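Local structure of oxidoreductase (Ralstonia eutropha, 3HJ9) at residues 17-22 and 121-126; 29-34 and 112-117; 47-52 and 167-172; 91-96 and 146-151. The protein binds flavin mononucleotide and probably acts as an FMN-dependent oxidoreductase of the nitroreductase family. All blocks are in the same frame, centred on the assembly; numbering follows the deposited sequence. Where two conformers were deposited one is given.

Contact 1. Residues 17-22 and 121-126; sequences LPRPAV and DLRSMT
A two-stranded antiparallel ribbon, strands 19-20 and 120-121, brings R19 opposite D121 as a hydrogen-bonded pair, and a salt-bridge network of R19, D121 and R123 is built on one of its faces. In the backbone, D121 N donates to R19 O at 2.8 Å, and R19 N returns a longer bond to D121 O. The carboxylate of D121 is then gripped from two directions. R123 takes it side-on, NE to OD1 at 2.8 Å and NH2 to OD2 at 2.9 Å, while its backbone N also reaches OD1 and closes an Asx turn. R19 NE reaches OD2 from the face opposite that used by R123 NH2, meeting it at 3.2 Å from well above the carboxylate plane, the two flat groups standing 86° apart. A bend at chi3 (-65°) turns the R19 guanidinium so that one face lies near D121 O. The two arginines approach each other closely, R19 NH2 lying 4.4 Å from R123 NE, but the shared carboxylate probably offsets their charge. Beside the network, H196 of helix 190-196 packs on P18. The outer end of R19 is fixed by R123 itself, whose carbonyl O accepts from R19 NH2 at 3.0 Å, close to the guanidinium plane.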
# COMPACT_ATOMS: atom_id res chain seq x y z
N LEU A 17 2.70 30.29 -0.22
CA LEU A 17 1.39 30.37 -0.85
C LEU A 17 1.44 29.55 -2.12
O LEU A 17 2.52 29.15 -2.57
CB LEU A 17 1.00 31.81 -1.15
CG LEU A 17 0.71 32.64 0.11
CD1 LEU A 17 0.48 34.10 -0.27
CD2 LEU A 17 -0.49 32.05 0.91
N PRO A 18 0.26 29.24 -2.69
CA PRO A 18 0.31 28.54 -3.97
C PRO A 18 0.91 29.46 -5.04
O PRO A 18 0.63 30.66 -5.04
CB PRO A 18 -1.17 28.29 -4.26
CG PRO A 18 -1.78 28.19 -2.88
CD PRO A 18 -1.12 29.33 -2.19
N ARG A 19 1.75 28.89 -5.90
CA ARG A 19 2.34 29.64 -6.99
C ARG A 19 1.30 29.77 -8.12
O ARG A 19 0.36 28.92 -8.22
CB ARG A 19 3.60 28.97 -7.51
CG ARG A 19 4.78 29.03 -6.55
CD ARG A 19 5.99 28.34 -7.15
NE ARG A 19 5.72 26.92 -7.32
CZ ARG A 19 5.71 26.01 -6.34
NH1 ARG A 19 5.99 26.35 -5.08
NH2 ARG A 19 5.42 24.74 -6.63
N PRO A 20 1.45 30.79 -8.97
CA PRO A 20 0.55 30.94 -10.10
C PRO A 20 0.69 29.76 -11.08
O PRO A 20 1.80 29.21 -11.25
CB PRO A 20 1.01 32.24 -10.76
CG PRO A 20 2.04 32.82 -9.93
CD PRO A 20 2.45 31.88 -8.90
N ALA A 21 -0.43 29.36 -11.68
CA ALA A 21 -0.42 28.28 -12.66
C ALA A 21 0.45 28.71 -13.88
O ALA A 21 0.49 29.89 -14.25
CB ALA A 21 -1.85 27.90 -13.08
N VAL A 22 1.21 27.75 -14.39
CA VAL A 22 2.08 27.92 -15.56
C VAL A 22 1.44 27.08 -16.64
O VAL A 22 1.35 25.86 -16.51
CB VAL A 22 3.50 27.38 -15.31
CG1 VAL A 22 4.38 27.62 -16.53
CG2 VAL A 22 4.10 27.99 -14.07
N ASP A 121 -0.39 26.32 -8.92
CA ASP A 121 0.69 25.30 -8.80
C ASP A 121 0.89 24.99 -7.32
O ASP A 121 1.52 25.78 -6.60
CB ASP A 121 1.97 25.81 -9.50
CG ASP A 121 3.17 24.88 -9.33
OD1 ASP A 121 3.07 23.73 -8.82
OD2 ASP A 121 4.26 25.32 -9.69
N LEU A 122 0.35 23.84 -6.88
CA LEU A 122 0.43 23.39 -5.47
C LEU A 122 1.48 22.29 -5.26
O LEU A 122 1.40 21.51 -4.31
CB LEU A 122 -0.94 22.93 -4.96
CG LEU A 122 -1.96 24.04 -4.71
CD1 LEU A 122 -2.51 24.60 -6.00
CD2 LEU A 122 -3.08 23.50 -3.86
N ARG A 123 2.48 22.23 -6.13
CA ARG A 123 3.53 21.23 -5.95
C ARG A 123 4.38 21.62 -4.73
O ARG A 123 4.64 22.80 -4.50
CB ARG A 123 4.39 21.11 -7.17
CG ARG A 123 3.64 20.50 -8.35
CD ARG A 123 4.55 20.49 -9.56
NE ARG A 123 4.87 21.86 -9.96
CZ ARG A 123 5.90 22.23 -10.72
NH1 ARG A 123 6.77 21.35 -11.21
NH2 ARG A 123 6.06 23.52 -11.01
N SER A 124 4.82 20.58 -4.02
CA SER A 124 5.58 20.67 -2.77
C SER A 124 5.01 21.70 -1.76
O SER A 124 5.66 22.67 -1.37
CB SER A 124 7.09 20.81 -3.00
OG SER A 124 7.37 21.97 -3.73
N MSE A 125 3.75 21.44 -1.39
CA MSE A 125 3.01 22.21 -0.39
C MSE A 125 2.69 21.30 0.80
O MSE A 125 1.67 21.46 1.45
CB MSE A 125 1.73 22.78 -1.02
CG MSE A 125 1.97 23.75 -2.15
SE MSE A 125 2.85 25.36 -1.52
CE MSE A 125 1.53 25.85 -0.21
N THR A 126 3.57 20.34 1.09
CA THR A 126 3.34 19.43 2.24
C THR A 126 3.46 20.16 3.58
O THR A 126 2.99 19.65 4.56
CB THR A 126 4.31 18.23 2.30
OG1 THR A 126 5.63 18.71 2.58
CG2 THR A 126 4.28 17.40 1.01

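Contact 2. Residues 29-34 and 112-117; sequences ITLPEP and HCLELK
I29 pairs with L114 where strand 28-30 forms the edge of the chain's large antiparallel sheet. Both bonds of this hydrogen-bonded pair are 2.9 Å long: I29 N gives to L114 O, and L114 N gives to I29 O almost straight, at 176°. On the face carrying these two residues their CB atoms lie 4.1 Å apart, and Y105 of the next strand packs against both. T30 follows opposite C113 as a non-hydrogen-bonded pair, its side chain on the other face of the sheet.

Past T30 the regular pairing gives way to side-chain contact. H112 has CG anti to the backbone N (chi1 -170°), which brings its ring against L31 and up to P32 O. L31 crosses H112 at about a right angle and lies over one face of the imidazole, a CH-pi contact in which CD1 is 3.9 Å from the ring centroid and 15° off its normal. L31 CD2 reaches L114 CD1, so this one leucine bridges the histidine and the apolar face of the strand. A water lies within bonding distance of both L31 O and H112 O, where the backbones part. P32 turns its carbonyl to the ring edge, and NE2 of H112 makes a weak, bent bond of 3.1 Å to P32 O. P34 then brings CD to 4.0 Å from NE2 of H112, and W47 of the second subunit packs on this proline.

The imidazole is held through both nitrogens: Y107 OH bonds ND1, while S66 OG of helix 62-73 bonds NE2 and also P32 O. That arrangement should limit rotation of the ring, giving L31 a fixed flat surface to rest on.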
# COMPACT_ATOMS: atom_id res chain seq x y z
N ILE A 29 -8.76 17.56 -18.50
CA ILE A 29 -7.70 16.96 -19.32
C ILE A 29 -8.13 15.50 -19.56
O ILE A 29 -8.29 14.75 -18.59
CB ILE A 29 -6.31 17.02 -18.67
CG1 ILE A 29 -5.89 18.47 -18.39
CG2 ILE A 29 -5.27 16.36 -19.60
CD1 ILE A 29 -4.59 18.59 -17.61
N THR A 30 -8.39 15.15 -20.82
CA THR A 30 -8.76 13.78 -21.19
C THR A 30 -7.45 13.00 -21.31
O THR A 30 -6.44 13.51 -21.81
CB THR A 30 -9.57 13.71 -22.49
OG1 THR A 30 -8.88 14.43 -23.51
CG2 THR A 30 -10.95 14.32 -22.28
N LEU A 31 -7.45 11.77 -20.83
CA LEU A 31 -6.27 10.92 -20.83
C LEU A 31 -6.48 9.77 -21.82
O LEU A 31 -7.60 9.26 -21.94
CB LEU A 31 -6.08 10.35 -19.43
CG LEU A 31 -5.88 11.35 -18.29
CD1 LEU A 31 -6.04 10.66 -16.97
CD2 LEU A 31 -4.48 12.03 -18.40
N PRO A 32 -5.40 9.32 -22.50
CA PRO A 32 -5.55 8.20 -23.43
C PRO A 32 -5.76 6.89 -22.69
O PRO A 32 -5.43 6.79 -21.49
CB PRO A 32 -4.23 8.21 -24.21
CG PRO A 32 -3.26 8.79 -23.26
CD PRO A 32 -4.02 9.85 -22.54
N GLU A 33 -6.34 5.90 -23.39
CA GLU A 33 -6.60 4.59 -22.78
C GLU A 33 -5.31 3.95 -22.32
O GLU A 33 -4.35 3.94 -23.07
CB GLU A 33 -7.30 3.61 -23.73
CG GLU A 33 -8.77 3.84 -23.86
CD GLU A 33 -9.51 2.66 -24.48
OE1 GLU A 33 -9.17 2.30 -25.65
OE2 GLU A 33 -10.43 2.12 -23.79
N PRO A 34 -5.27 3.40 -21.09
CA PRO A 34 -4.05 2.74 -20.62
C PRO A 34 -3.78 1.37 -21.31
O PRO A 34 -4.74 0.71 -21.73
CB PRO A 34 -4.31 2.59 -19.12
CG PRO A 34 -5.78 2.43 -19.02
CD PRO A 34 -6.37 3.28 -20.12
N HIS A 112 -11.69 8.34 -16.59
CA HIS A 112 -10.27 8.40 -16.83
C HIS A 112 -9.86 9.78 -17.36
O HIS A 112 -9.39 9.91 -18.47
CB HIS A 112 -9.82 7.25 -17.73
CG HIS A 112 -8.33 7.11 -17.84
ND1 HIS A 112 -7.51 6.95 -16.74
CD2 HIS A 112 -7.51 7.07 -18.92
CE1 HIS A 112 -6.26 6.86 -17.14
NE2 HIS A 112 -6.23 6.93 -18.45
N CYS A 113 -10.16 10.79 -16.57
CA CYS A 113 -9.78 12.15 -16.89
C CYS A 113 -9.48 12.92 -15.62
O CYS A 113 -9.81 12.45 -14.52
CB CYS A 113 -10.89 12.82 -17.69
SG CYS A 113 -12.35 12.99 -16.73
N LEU A 114 -8.92 14.10 -15.82
CA LEU A 114 -8.55 15.06 -14.76
C LEU A 114 -9.51 16.27 -14.81
O LEU A 114 -9.74 16.84 -15.86
CB LEU A 114 -7.10 15.51 -14.97
CG LEU A 114 -5.97 14.47 -14.80
CD1 LEU A 114 -4.62 15.04 -15.27
CD2 LEU A 114 -5.94 14.07 -13.37
N GLU A 115 -10.09 16.63 -13.67
CA GLU A 115 -11.03 17.75 -13.51
C GLU A 115 -10.33 18.80 -12.64
O GLU A 115 -9.78 18.46 -11.60
CB GLU A 115 -12.29 17.28 -12.80
CG GLU A 115 -13.10 16.26 -13.58
CD GLU A 115 -14.41 15.81 -12.86
OE1 GLU A 115 -15.48 15.91 -13.51
OE2 GLU A 115 -14.39 15.39 -11.67
N LEU A 116 -10.30 20.05 -13.11
CA LEU A 116 -9.64 21.15 -12.39
C LEU A 116 -10.30 21.42 -11.02
O LEU A 116 -11.52 21.53 -10.94
CB LEU A 116 -9.59 22.42 -13.25
CG LEU A 116 -8.86 23.67 -12.71
CD1 LEU A 116 -7.38 23.38 -12.53
CD2 LEU A 116 -9.12 24.85 -13.67
N LYS A 117 -9.48 21.41 -9.98
CA LYS A 117 -9.86 21.71 -8.59
C LYS A 117 -9.37 23.12 -8.24
O LYS A 117 -10.09 23.87 -7.59
CB LYS A 117 -9.22 20.69 -7.63
CG LYS A 117 -9.55 20.86 -6.14
CD LYS A 117 -11.06 20.63 -5.83
CE LYS A 117 -11.38 21.13 -4.45
NZ LYS A 117 -12.82 21.16 -4.09
O HOH W 1 -10.28 9.47 -20.92

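Contact 3. Residues 47-52 and 167-172; sequences WLRKST and MAENAY. With FMN (flavin mononucleotide), chain C.
E169 and Y172, one helical turn apart on helix 156-177, both pack against R49, which with S51 grips the phosphate of the bound flavin mononucleotide. The E169 carboxylate lies beside the aliphatic part of the arginine, OE2 3.7 Å from R49 CG, and although OE2 is 4.2 Å from R49 NE it sits well out of the guanidinium plane, so the attraction is one of charge alone.

Y172 does most of the packing. R49 crosses over one face of its ring, with CD 3.6 Å from CG of the tyrosine and CZ 4.7 Å from the ring centroid. In this cation-pi contact the guanidinium stands nearly upright on the ring, the planes 87° apart, and NH1 is the nitrogen lowered toward the rim. At the ring edge lies K50 O, and the phenol OH donates to S51 OG at 2.7 Å while accepting from V184 N. A water joins Y172 O to K50 N.

R49 has CG anti to the backbone N (chi1 -157°) and bends at chi2 and chi3, which turns NH1 and NH2 to FMN O2P and O1P, each at 2.8 Å. T84 O and R83 O of the second subunit take further bonds from NE and NH2, and its R77 also bonds FMN. S51 OG bonds O2P and S51 N bonds O3P. By donating to S51 OG, Y172 leaves the serine proton to the phosphate; the tyrosine is a second-shell residue that probably helps to orient the serine, while its face supports the arginine in a site completed across the dimer interface.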
# COMPACT_ATOMS: atom_id res chain seq x y z
N TRP A 47 11.97 -5.64 -7.61
CA TRP A 47 13.41 -5.50 -7.44
C TRP A 47 13.86 -4.03 -7.51
O TRP A 47 14.74 -3.65 -6.77
CB TRP A 47 14.23 -6.31 -8.47
CG TRP A 47 14.32 -7.76 -8.13
CD1 TRP A 47 13.66 -8.79 -8.73
CD2 TRP A 47 15.10 -8.34 -7.08
NE1 TRP A 47 13.99 -9.98 -8.13
CE2 TRP A 47 14.87 -9.74 -7.12
CE3 TRP A 47 15.98 -7.81 -6.13
CZ2 TRP A 47 15.49 -10.63 -6.22
CZ3 TRP A 47 16.59 -8.71 -5.23
CH2 TRP A 47 16.34 -10.10 -5.29
N LEU A 48 13.24 -3.24 -8.39
CA LEU A 48 13.62 -1.85 -8.63
C LEU A 48 12.81 -0.83 -7.83
O LEU A 48 13.07 0.38 -7.94
CB LEU A 48 13.53 -1.55 -10.14
CG LEU A 48 14.41 -2.36 -11.09
CD1 LEU A 48 14.07 -2.10 -12.59
CD2 LEU A 48 15.87 -2.04 -10.81
N ARG A 49 11.87 -1.29 -7.01
CA ARG A 49 10.98 -0.40 -6.23
C ARG A 49 11.87 0.31 -5.18
O ARG A 49 12.59 -0.34 -4.42
CB ARG A 49 9.84 -1.21 -5.61
CG ARG A 49 8.54 -0.43 -5.23
CD ARG A 49 8.71 0.64 -4.17
NE ARG A 49 9.48 0.16 -3.02
CZ ARG A 49 10.09 0.93 -2.12
NH1 ARG A 49 10.01 2.26 -2.16
NH2 ARG A 49 10.80 0.36 -1.16
N LYS A 50 11.90 1.64 -5.25
CA LYS A 50 12.74 2.48 -4.39
C LYS A 50 12.21 3.90 -4.33
O LYS A 50 11.38 4.28 -5.16
CB LYS A 50 14.18 2.54 -4.94
CG LYS A 50 14.33 3.25 -6.32
CD LYS A 50 15.77 3.34 -6.82
CE LYS A 50 16.65 4.24 -5.94
NZ LYS A 50 18.03 4.43 -6.54
N SER A 51 12.75 4.70 -3.41
CA SER A 51 12.40 6.12 -3.29
C SER A 51 13.46 7.02 -3.93
O SER A 51 14.64 6.81 -3.77
CB SER A 51 12.11 6.51 -1.84
OG SER A 51 10.91 5.89 -1.41
N THR A 52 13.00 8.05 -4.62
CA THR A 52 13.85 9.04 -5.30
C THR A 52 13.43 10.40 -4.78
O THR A 52 12.23 10.64 -4.63
CB THR A 52 13.62 8.98 -6.82
OG1 THR A 52 13.81 7.63 -7.25
CG2 THR A 52 14.61 9.93 -7.59
N MSE A 167 -2.42 2.26 -3.05
CA MSE A 167 -2.51 3.04 -4.28
C MSE A 167 -1.17 3.69 -4.60
O MSE A 167 -0.72 3.69 -5.76
CB MSE A 167 -3.59 4.10 -4.17
CG MSE A 167 -4.94 3.48 -3.99
SE MSE A 167 -6.22 4.77 -3.30
CE MSE A 167 -6.99 5.38 -4.93
N ALA A 168 -0.53 4.20 -3.56
CA ALA A 168 0.84 4.77 -3.69
C ALA A 168 1.81 3.65 -4.08
O ALA A 168 2.78 3.91 -4.80
CB ALA A 168 1.29 5.44 -2.39
N GLU A 169 1.56 2.39 -3.64
CA GLU A 169 2.45 1.28 -4.01
C GLU A 169 2.31 0.92 -5.49
O GLU A 169 3.31 0.64 -6.16
CB GLU A 169 2.25 0.06 -3.11
CG GLU A 169 3.26 -1.06 -3.32
CD GLU A 169 4.71 -0.67 -3.02
OE1 GLU A 169 4.98 0.47 -2.58
OE2 GLU A 169 5.60 -1.55 -3.23
N ASN A 170 1.08 0.89 -6.00
CA ASN A 170 0.86 0.71 -7.42
C ASN A 170 1.65 1.77 -8.21
O ASN A 170 2.24 1.45 -9.24
CB ASN A 170 -0.63 0.83 -7.81
CG ASN A 170 -1.46 -0.35 -7.37
OD1 ASN A 170 -0.93 -1.34 -6.86
ND2 ASN A 170 -2.79 -0.24 -7.55
N ALA A 171 1.63 3.01 -7.74
CA ALA A 171 2.34 4.15 -8.41
C ALA A 171 3.86 3.95 -8.39
O ALA A 171 4.55 4.22 -9.40
CB ALA A 171 1.96 5.52 -7.77
N TYR A 172 4.39 3.54 -7.23
CA TYR A 172 5.82 3.17 -7.11
C TYR A 172 6.28 2.13 -8.12
O TYR A 172 7.30 2.31 -8.78
CB TYR A 172 6.14 2.61 -5.72
CG TYR A 172 6.69 3.55 -4.69
CD1 TYR A 172 7.96 4.10 -4.82
CD2 TYR A 172 5.98 3.80 -3.50
CE1 TYR A 172 8.51 4.93 -3.78
CE2 TYR A 172 6.53 4.60 -2.48
CZ TYR A 172 7.76 5.16 -2.61
OH TYR A 172 8.24 5.93 -1.58
N1 FMN C . 10.03 10.13 2.70
C2 FMN C . 10.21 11.50 2.79
O2 FMN C . 11.20 12.03 2.27
N3 FMN C . 9.26 12.28 3.43
C4 FMN C . 8.15 11.69 4.03
O4 FMN C . 7.33 12.43 4.60
C4A FMN C . 7.97 10.30 3.95
N5 FMN C . 6.87 9.69 4.53
C5A FMN C . 6.65 8.33 4.38
C6 FMN C . 5.51 7.78 4.95
C7 FMN C . 5.26 6.41 4.84
C7M FMN C . 4.02 5.83 5.46
C8 FMN C . 6.17 5.57 4.18
C8M FMN C . 5.92 4.10 4.09
C9 FMN C . 7.34 6.12 3.62
C9A FMN C . 7.60 7.50 3.71
N10 FMN C . 8.72 8.12 3.15
C10 FMN C . 8.92 9.51 3.28
C1' FMN C . 9.74 7.36 2.35
C2' FMN C . 10.76 6.64 3.19
O2' FMN C . 11.67 7.55 3.77
C3' FMN C . 11.48 5.64 2.28
O3' FMN C . 10.55 4.63 1.95
C4' FMN C . 12.70 5.07 3.02
O4' FMN C . 13.72 6.06 2.93
C5' FMN C . 13.19 3.74 2.46
O5' FMN C . 13.62 3.99 1.13
P FMN C . 13.01 3.14 -0.08
O1P FMN C . 12.92 1.67 0.22
O2P FMN C . 11.60 3.65 -0.34
O3P FMN C . 13.91 3.36 -1.29
O HOH W 2 9.79 2.55 -7.59

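Contact 4. Residues 91-96 and 146-151; sequences ETVIDV and GRMQEM
R147 starts with CG anti to its carbonyl carbon (chi1 -59°) and then runs extended from CG to NE, carrying its guanidinium from the loop after strand 137-144 to the start of strand 94-100. D95, with its own CG turned beside the backbone N (chi1 -70°), presents its carboxylate there. The result is an end-on, two-nitrogen salt bridge that ties the loop to strand 94-100, the antiparallel neighbour of 137-144 inside the large antiparallel sheet.

Its two arms differ. NH1 bonds D95 OD1 at 2.9 Å, nearly straight, yet comes from above the carboxylate plane; NH2 uses the syn lone pair of D95 OD2 at a longer 3.2 Å, more bent. The planes are 57° apart, consistent with this uneven grip. NH1 has a second acceptor in T92 O, at 2.7 Å and close to the guanidinium plane. T92 is the centre of an inverse gamma turn, and its side chain lies alongside that of R147, pointing the same way.

Beneath the polar bridge is an apolar patch. The V93 and M148 side chains cross at about a right angle, CG1 of V93 3.9 Å from CG of M148, and M148 continues toward S160 of helix 156-177. M148 and M151, both selenomethionine, begin and end a type I turn. P88 of the FMN pocket covers V93 and M151, and W187 of the second subunit also packs on M151. The extended chain of M151 brings its CE against two residues, 3.7 Å from V93 CG1 and 3.9 Å from E91 CG.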
# COMPACT_ATOMS: atom_id res chain seq x y z
N GLU A 91 -16.12 1.04 -1.07
CA GLU A 91 -16.39 2.48 -1.11
C GLU A 91 -15.11 3.12 -1.58
O GLU A 91 -14.04 2.66 -1.24
CB GLU A 91 -16.67 3.04 0.31
CG GLU A 91 -17.92 2.53 1.02
CD GLU A 91 -19.22 3.27 0.64
OE1 GLU A 91 -19.20 4.46 0.22
OE2 GLU A 91 -20.29 2.64 0.84
N THR A 92 -15.22 4.19 -2.34
CA THR A 92 -14.05 4.91 -2.81
C THR A 92 -13.64 5.85 -1.69
O THR A 92 -14.07 6.98 -1.66
CB THR A 92 -14.34 5.72 -4.11
OG1 THR A 92 -15.04 4.89 -5.04
CG2 THR A 92 -13.01 6.24 -4.72
N VAL A 93 -12.83 5.40 -0.76
CA VAL A 93 -12.47 6.25 0.38
C VAL A 93 -11.38 7.29 0.03
O VAL A 93 -11.36 8.36 0.63
CB VAL A 93 -12.12 5.43 1.65
CG1 VAL A 93 -13.37 4.58 2.04
CG2 VAL A 93 -10.82 4.57 1.47
N ILE A 94 -10.53 6.98 -0.96
CA ILE A 94 -9.44 7.84 -1.39
C ILE A 94 -9.69 8.38 -2.82
O ILE A 94 -9.99 7.62 -3.71
CB ILE A 94 -8.07 7.08 -1.36
CG1 ILE A 94 -7.69 6.69 0.09
CG2 ILE A 94 -6.94 7.89 -1.96
CD1 ILE A 94 -7.50 7.88 1.08
N ASP A 95 -9.55 9.71 -2.97
CA ASP A 95 -9.58 10.40 -4.24
C ASP A 95 -8.14 10.85 -4.48
O ASP A 95 -7.46 11.32 -3.56
CB ASP A 95 -10.47 11.65 -4.21
CG ASP A 95 -11.96 11.33 -4.11
OD1 ASP A 95 -12.41 10.25 -4.55
OD2 ASP A 95 -12.71 12.19 -3.59
N VAL A 96 -7.69 10.70 -5.71
CA VAL A 96 -6.35 11.06 -6.07
C VAL A 96 -6.39 12.40 -6.77
O VAL A 96 -7.08 12.56 -7.77
CB VAL A 96 -5.68 9.99 -6.93
CG1 VAL A 96 -4.31 10.48 -7.35
CG2 VAL A 96 -5.58 8.70 -6.15
N GLY A 146 -16.83 11.49 4.46
CA GLY A 146 -18.26 11.31 4.16
C GLY A 146 -18.64 9.90 3.72
O GLY A 146 -19.75 9.49 3.97
N ARG A 147 -17.71 9.17 3.11
CA ARG A 147 -17.91 7.78 2.67
C ARG A 147 -17.45 6.73 3.71
O ARG A 147 -17.49 5.52 3.42
CB ARG A 147 -17.18 7.54 1.36
CG ARG A 147 -17.63 8.45 0.21
CD ARG A 147 -16.60 8.46 -0.90
NE ARG A 147 -16.63 9.70 -1.70
CZ ARG A 147 -15.64 10.12 -2.52
NH1 ARG A 147 -14.51 9.42 -2.72
NH2 ARG A 147 -15.80 11.28 -3.17
N MSE A 148 -17.06 7.16 4.91
CA MSE A 148 -16.55 6.25 5.96
C MSE A 148 -17.42 6.17 7.21
O MSE A 148 -17.03 5.50 8.18
CB MSE A 148 -15.13 6.69 6.36
CG MSE A 148 -14.17 6.81 5.18
SE MSE A 148 -12.27 6.74 5.72
CE MSE A 148 -12.28 4.95 6.36
N GLN A 149 -18.58 6.83 7.20
CA GLN A 149 -19.43 6.90 8.37
C GLN A 149 -20.04 5.57 8.79
O GLN A 149 -20.43 5.45 9.93
CB GLN A 149 -20.46 8.02 8.29
CG GLN A 149 -19.86 9.42 8.11
CD GLN A 149 -18.85 9.82 9.22
OE1 GLN A 149 -19.23 10.01 10.38
NE2 GLN A 149 -17.56 9.97 8.84
N GLU A 150 -20.10 4.56 7.92
CA GLU A 150 -20.61 3.22 8.36
C GLU A 150 -19.45 2.32 8.86
O GLU A 150 -19.69 1.18 9.24
CB GLU A 150 -21.46 2.53 7.26
CG GLU A 150 -22.80 3.24 6.94
N MSE A 151 -18.21 2.85 8.88
CA MSE A 151 -17.03 2.13 9.36
C MSE A 151 -16.71 2.57 10.81
O MSE A 151 -16.82 3.77 11.12
CB MSE A 151 -15.83 2.39 8.46
CG MSE A 151 -16.09 2.06 6.99
SE MSE A 151 -14.67 2.71 5.86
CE MSE A 151 -15.70 2.71 4.17

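How the contacts relate
Contacts 2 and 4 both reach the large antiparallel sheet, with nearest atoms about 6 Å apart. Contact 1, on a separate small ribbon, adjoins contact 2 in sequence, yet their centres are 20 Å apart. Contacts 3 and 4 touch directly: M167 of helix 156-177 packs on strand 94-100, its SE 3.5 Å from I94 CG2. Contact 3 holds the phosphate of one FMN, and the side chain of S124 in contact 1 is about 11 Å from the same FMN. In contact 4 the side chain of V93 lies about 7 Å from the other FMN of the dimer, whereas contact 2 is remote from the annotated sites. Contacts 1 and 3 lie on opposite sides of the chain's centre.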